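PDB 2G40: conserved hypothetical protein from Deinococcus radiodurans, which may function in L-lactate utilization as a homodimeric member of the LutC/YkgG family. Local coordinates for residues 126-139 against 161-175. Sequence-based numbering, arbitrary orientation. Where two conformers were deposited one is given.
Sequences DAVLTGCAVAISET and FHICVVREDQIVQTV
With the ring of His162 swung anti to its backbone nitrogen (chi1 -177°) and OG1 of Thr130 set between its own nitrogen and carbonyl carbon (chi1 77°), the two side chains cross at about a right angle, and NE2 donates a hydrogen bond to OG1 at 2.7 Å, in the ring plane. The hydroxyl in turn donates one to Gly131 O, on a lone pair. Their strands, 127-130 and 161-167, pair in parallel within the central Rossmann-like sheet; Val165 N to Thr130 O, 2.7 Å, is the last rung before the chains part. Gln170 spans the break. Its NE2 lies 2.7 Å from Cys132 O, above the carbonyl plane, while OE1 accepts Arg167 N and a water that also joins Cys132 N to Val165 O. With an alanine here, Cys132 O and Arg167 N would probably both lose their amide partner, leaving the parted chains less firmly tied. Pairing resumes in the mixed sheet, shifted by two residues, at Ala135 N to Gln170 O (2.9 Å); its last backbone bond is Glu138 N to Gln173 O. In one of two conformers, Glu138 OE2 also takes Val175 N at 2.8 Å, a carboxylate that would probably interact favourably with the dipole of helix 175-187. Imidazole and hydroxyl thus brace the paired strands, and the amide bridges their break.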
loop_
_atom_site.group_PDB
_atom_site.type_symbol
_atom_site.label_atom_id
_atom_site.label_comp_id
_atom_site.label_asym_id
_atom_site.label_seq_id
_atom_site.Cartn_x
_atom_site.Cartn_y
_atom_site.Cartn_z
ATOM N N ASP A 126 7.245 -13.881 -13.592
ATOM C CA ASP A 126 6.793 -15.019 -12.790
ATOM C C ASP A 126 6.678 -14.641 -11.326
ATOM O O ASP A 126 5.808 -15.141 -10.615
ATOM C CB ASP A 126 7.738 -16.211 -12.956
ATOM C CG ASP A 126 7.677 -16.820 -14.346
ATOM O OD1 ASP A 126 6.572 -16.878 -14.925
ATOM O OD2 ASP A 126 8.732 -17.274 -14.858
ATOM N N ALA A 127 7.551 -13.742 -10.876
ATOM C CA ALA A 127 7.628 -13.405 -9.475
ATOM C C ALA A 127 8.306 -12.052 -9.309
ATOM O O ALA A 127 8.957 -11.540 -10.222
ATOM C CB ALA A 127 8.418 -14.480 -8.715
ATOM N N VAL A 128 8.131 -11.490 -8.126
ATOM C CA VAL A 128 8.897 -10.355 -7.674
ATOM C C VAL A 128 9.545 -10.765 -6.357
ATOM O O VAL A 128 8.936 -11.450 -5.534
ATOM C CB VAL A 128 8.008 -9.102 -7.491
ATOM C CG1 VAL A 128 6.832 -9.342 -6.485
ATOM C CG2 VAL A 128 8.858 -7.906 -7.089
ATOM N N LEU A 129 10.776 -10.310 -6.174
ATOM C CA LEU A 129 11.568 -10.614 -5.001
ATOM C C LEU A 129 11.794 -9.308 -4.267
ATOM O O LEU A 129 12.255 -8.340 -4.867
ATOM C CB LEU A 129 12.913 -11.212 -5.420
ATOM C CG LEU A 129 13.951 -11.372 -4.309
ATOM C CD1 LEU A 129 13.465 -12.390 -3.291
ATOM C CD2 LEU A 129 15.286 -11.758 -4.849
ATOM N N THR A 130 11.425 -9.252 -2.986
ATOM C CA THR A 130 11.645 -8.040 -2.205
ATOM C C THR A 130 12.099 -8.342 -0.800
ATOM O O THR A 130 11.891 -9.437 -0.275
ATOM C CB THR A 130 10.368 -7.137 -2.046
ATOM O OG1 THR A 130 9.487 -7.701 -1.056
ATOM C CG2 THR A 130 9.632 -6.961 -3.349
ATOM N N GLY A 131 12.697 -7.324 -0.199
ATOM C CA GLY A 131 12.842 -7.250 1.247
ATOM C C GLY A 131 11.579 -6.639 1.826
ATOM O O GLY A 131 10.509 -6.642 1.208
ATOM N N CYS A 132 11.696 -6.113 3.028
ATOM C CA CYS A 132 10.598 -5.370 3.639
ATOM C C CYS A 132 11.160 -4.380 4.621
ATOM O O CYS A 132 12.389 -4.332 4.824
ATOM C CB CYS A 132 9.655 -6.293 4.360
ATOM S SG CYS A 132 10.378 -7.203 5.738
ATOM N N ALA A 133 10.276 -3.589 5.217
ATOM C CA ALA A 133 10.677 -2.629 6.233
ATOM C C ALA A 133 10.656 -3.248 7.625
ATOM O O ALA A 133 11.605 -3.072 8.419
ATOM C CB ALA A 133 9.801 -1.400 6.191
ATOM N N VAL A 134 9.568 -3.957 7.908
ATOM C CA VAL A 134 9.334 -4.589 9.210
ATOM C C VAL A 134 8.213 -5.602 9.058
ATOM O O VAL A 134 7.415 -5.529 8.115
ATOM C CB VAL A 134 8.990 -3.539 10.307
ATOM C CG1 VAL A 134 7.629 -2.901 10.046
ATOM C CG2 VAL A 134 9.092 -4.161 11.713
ATOM N N ALA A 135 8.174 -6.580 9.959
ATOM C CA ALA A 135 7.069 -7.516 9.994
ATOM C C ALA A 135 6.570 -7.588 11.415
ATOM O O ALA A 135 7.327 -7.397 12.352
ATOM C CB ALA A 135 7.489 -8.903 9.540
ATOM N N ILE A 136 5.282 -7.857 11.546
ATOM C CA ILE A 136 4.630 -7.912 12.845
ATOM C C ILE A 136 4.060 -9.307 13.055
ATOM O O ILE A 136 3.231 -9.807 12.269
ATOM C CB ILE A 136 3.513 -6.873 12.933
ATOM C CG1 ILE A 136 4.056 -5.464 12.697
ATOM C CG2 ILE A 136 2.830 -6.960 14.282
ATOM C CD1 ILE A 136 3.001 -4.535 12.146
ATOM N N SER A 137 4.507 -9.938 14.132
ATOM C CA SER A 137 4.125 -11.310 14.396
ATOM C C SER A 137 2.652 -11.469 14.731
ATOM O O SER A 137 2.017 -12.397 14.255
ATOM C CB SER A 137 4.998 -11.926 15.483
ATOM O OG SER A 137 4.703 -11.449 16.781
ATOM N N GLU A 138 2.100 -10.558 15.534
ATOM C CA GLU A 138 0.732 -10.748 16.053
ATOM C C GLU A 138 -0.324 -10.810 14.959
ATOM O O GLU A 138 -1.309 -11.541 15.084
ATOM C CB GLU A 138 0.368 -9.695 17.120
ATOM C CG GLU A 138 0.223 -8.257 16.644
ATOM C CD GLU A 138 -0.288 -7.316 17.731
ATOM O OE1 GLU A 138 -0.891 -7.805 18.707
ATOM O OE2 GLU A 138 -0.100 -6.088 17.615
ATOM N N THR A 139 -0.099 -10.069 13.876
ATOM C CA THR A 139 -1.046 -10.003 12.772
ATOM C C THR A 139 -0.505 -10.610 11.492
ATOM O O THR A 139 -1.188 -10.610 10.488
ATOM C CB THR A 139 -1.484 -8.555 12.536
ATOM O OG1 THR A 139 -0.339 -7.725 12.358
ATOM C CG2 THR A 139 -2.283 -8.057 13.708
ATOM N N PHE A 161 3.107 -13.458 -7.899
ATOM C CA PHE A 161 3.824 -14.238 -6.917
ATOM C C PHE A 161 4.887 -13.347 -6.322
ATOM O O PHE A 161 5.711 -12.816 -7.050
ATOM C CB PHE A 161 4.472 -15.454 -7.578
ATOM C CG PHE A 161 5.326 -16.318 -6.662
ATOM C CD1 PHE A 161 5.095 -16.416 -5.304
ATOM C CD2 PHE A 161 6.348 -17.075 -7.213
ATOM C CE1 PHE A 161 5.885 -17.245 -4.492
ATOM C CE2 PHE A 161 7.131 -17.902 -6.415
ATOM C CZ PHE A 161 6.900 -17.990 -5.073
ATOM N N HIS A 162 4.793 -13.121 -5.007
ATOM C CA HIS A 162 5.698 -12.258 -4.259
ATOM C C HIS A 162 6.513 -13.173 -3.365
ATOM O O HIS A 162 5.961 -13.986 -2.625
ATOM C CB HIS A 162 4.863 -11.270 -3.433
ATOM C CG HIS A 162 5.649 -10.259 -2.651
ATOM N ND1 HIS A 162 5.055 -9.433 -1.726
ATOM C CD2 HIS A 162 6.966 -9.942 -2.651
ATOM C CE1 HIS A 162 5.971 -8.647 -1.187
ATOM N NE2 HIS A 162 7.143 -8.942 -1.725
ATOM N N ILE A 163 7.825 -13.083 -3.507
ATOM C CA ILE A 163 8.779 -13.684 -2.593
ATOM C C ILE A 163 9.353 -12.559 -1.743
ATOM O O ILE A 163 10.037 -11.664 -2.254
ATOM C CB ILE A 163 9.938 -14.379 -3.307
ATOM C CG1 ILE A 163 9.403 -15.472 -4.255
ATOM C CG2 ILE A 163 10.886 -14.986 -2.271
ATOM C CD1 ILE A 163 10.463 -16.094 -5.165
ATOM N N CYS A 164 9.061 -12.604 -0.450
ATOM C CA CYS A 164 9.418 -11.522 0.437
ATOM C C CYS A 164 10.378 -12.028 1.501
ATOM O O CYS A 164 10.050 -12.937 2.283
ATOM C CB CYS A 164 8.157 -10.962 1.078
ATOM S SG CYS A 164 8.503 -9.612 2.155
ATOM N N VAL A 165 11.568 -11.443 1.525
ATOM C CA VAL A 165 12.621 -11.871 2.455
ATOM C C VAL A 165 12.554 -10.965 3.670
ATOM O O VAL A 165 12.624 -9.758 3.540
ATOM C CB VAL A 165 14.028 -11.786 1.816
ATOM C CG1 VAL A 165 15.109 -12.066 2.846
ATOM C CG2 VAL A 165 14.141 -12.741 0.656
ATOM N N VAL A 166 12.417 -11.579 4.837
ATOM C CA VAL A 166 12.244 -10.877 6.099
ATOM C C VAL A 166 13.398 -11.293 6.983
ATOM O O VAL A 166 13.539 -12.451 7.298
ATOM C CB VAL A 166 10.925 -11.297 6.755
ATOM C CG1 VAL A 166 10.775 -10.609 8.126
ATOM C CG2 VAL A 166 9.740 -11.007 5.830
ATOM N N ARG A 167 14.249 -10.357 7.385
ATOM C CA ARG A 167 15.319 -10.713 8.302
ATOM C C ARG A 167 14.699 -11.010 9.652
ATOM O O ARG A 167 13.765 -10.343 10.031
ATOM C CB ARG A 167 16.300 -9.578 8.445
ATOM C CG ARG A 167 16.967 -9.175 7.170
ATOM C CD ARG A 167 18.247 -8.422 7.448
ATOM N NE ARG A 167 17.999 -7.284 8.321
ATOM C CZ ARG A 167 17.511 -6.116 7.908
ATOM N NH1 ARG A 167 17.240 -5.907 6.621
ATOM N NH2 ARG A 167 17.306 -5.141 8.786
ATOM N N GLU A 168 15.207 -12.011 10.367
ATOM C CA GLU A 168 14.712 -12.316 11.703
ATOM C C GLU A 168 14.588 -11.044 12.554
ATOM O O GLU A 168 13.581 -10.860 13.245
ATOM C CB GLU A 168 15.608 -13.348 12.389
ATOM C CG GLU A 168 15.177 -13.747 13.792
ATOM C CD GLU A 168 15.668 -12.819 14.900
ATOM O OE1 GLU A 168 16.615 -12.022 14.689
ATOM O OE2 GLU A 168 15.089 -12.901 16.002
ATOM N N ASP A 169 15.583 -10.154 12.466
ATOM C CA ASP A 169 15.618 -8.916 13.264
ATOM C C ASP A 169 14.644 -7.838 12.822
ATOM O O ASP A 169 14.541 -6.798 13.464
ATOM C CB ASP A 169 17.044 -8.340 13.335
ATOM C CG ASP A 169 17.568 -7.854 11.989
ATOM O OD1 ASP A 169 16.796 -7.731 11.025
ATOM O OD2 ASP A 169 18.781 -7.589 11.900
ATOM N N GLN A 170 13.924 -8.078 11.737
ATOM C CA GLN A 170 12.890 -7.160 11.284
ATOM C C GLN A 170 11.515 -7.554 11.809
ATOM O O GLN A 170 10.528 -6.864 11.553
ATOM C CB GLN A 170 12.816 -7.140 9.749
ATOM C CG GLN A 170 13.944 -6.413 9.085
ATOM C CD GLN A 170 13.790 -6.448 7.594
ATOM O OE1 GLN A 170 13.802 -7.514 6.997
ATOM N NE2 GLN A 170 13.655 -5.292 6.985
ATOM N N ILE A 171 11.432 -8.678 12.504
ATOM C CA ILE A 171 10.148 -9.138 12.999
ATOM C C ILE A 171 9.956 -8.611 14.423
ATOM O O ILE A 171 10.795 -8.844 15.281
ATOM C CB ILE A 171 10.063 -10.665 12.995
ATOM C CG1 ILE A 171 10.277 -11.212 11.578
ATOM C CG2 ILE A 171 8.735 -11.097 13.577
ATOM C CD1 ILE A 171 10.642 -12.703 11.555
ATOM N N VAL A 172 8.865 -7.895 14.656
ATOM C CA VAL A 172 8.522 -7.398 15.983
ATOM C C VAL A 172 7.213 -8.032 16.368
ATOM O O VAL A 172 6.512 -8.581 15.522
ATOM C CB VAL A 172 8.404 -5.837 16.033
ATOM C CG1 VAL A 172 9.721 -5.215 15.620
ATOM C CG2 VAL A 172 7.258 -5.328 15.153
ATOM N N GLN A 173 6.880 -7.962 17.643
ATOM C CA GLN A 173 5.682 -8.629 18.117
ATOM C C GLN A 173 4.415 -7.866 17.779
ATOM O O GLN A 173 3.452 -8.440 17.259
ATOM C CB GLN A 173 5.761 -8.862 19.616
ATOM C CG GLN A 173 4.480 -9.438 20.176
ATOM C CD GLN A 173 4.533 -9.641 21.652
ATOM O OE1 GLN A 173 5.598 -9.557 22.274
ATOM N NE2 GLN A 173 3.370 -9.908 22.241
ATOM N N THR A 174 4.395 -6.579 18.108
ATOM C CA THR A 174 3.159 -5.822 18.119
ATOM C C THR A 174 3.097 -4.807 16.985
ATOM O O THR A 174 4.125 -4.328 16.496
ATOM C CB THR A 174 3.014 -5.061 19.445
ATOM O OG1 THR A 174 4.106 -4.136 19.568
ATOM C CG2 THR A 174 3.016 -6.032 20.631
ATOM N N VAL A 175 1.874 -4.459 16.607
ATOM C CA VAL A 175 1.626 -3.401 15.640
ATOM C C VAL A 175 2.282 -2.085 16.077
ATOM O O VAL A 175 2.914 -1.408 15.272
ATOM C CB VAL A 175 0.107 -3.228 15.400
ATOM C CG1 VAL A 175 -0.175 -1.986 14.593
ATOM C CG2 VAL A 175 -0.461 -4.444 14.680
HETATM O O HOH W 1 14.090 -7.664 4.332
HETATM O O HOH W 2 14.301 -2.793 8.260
#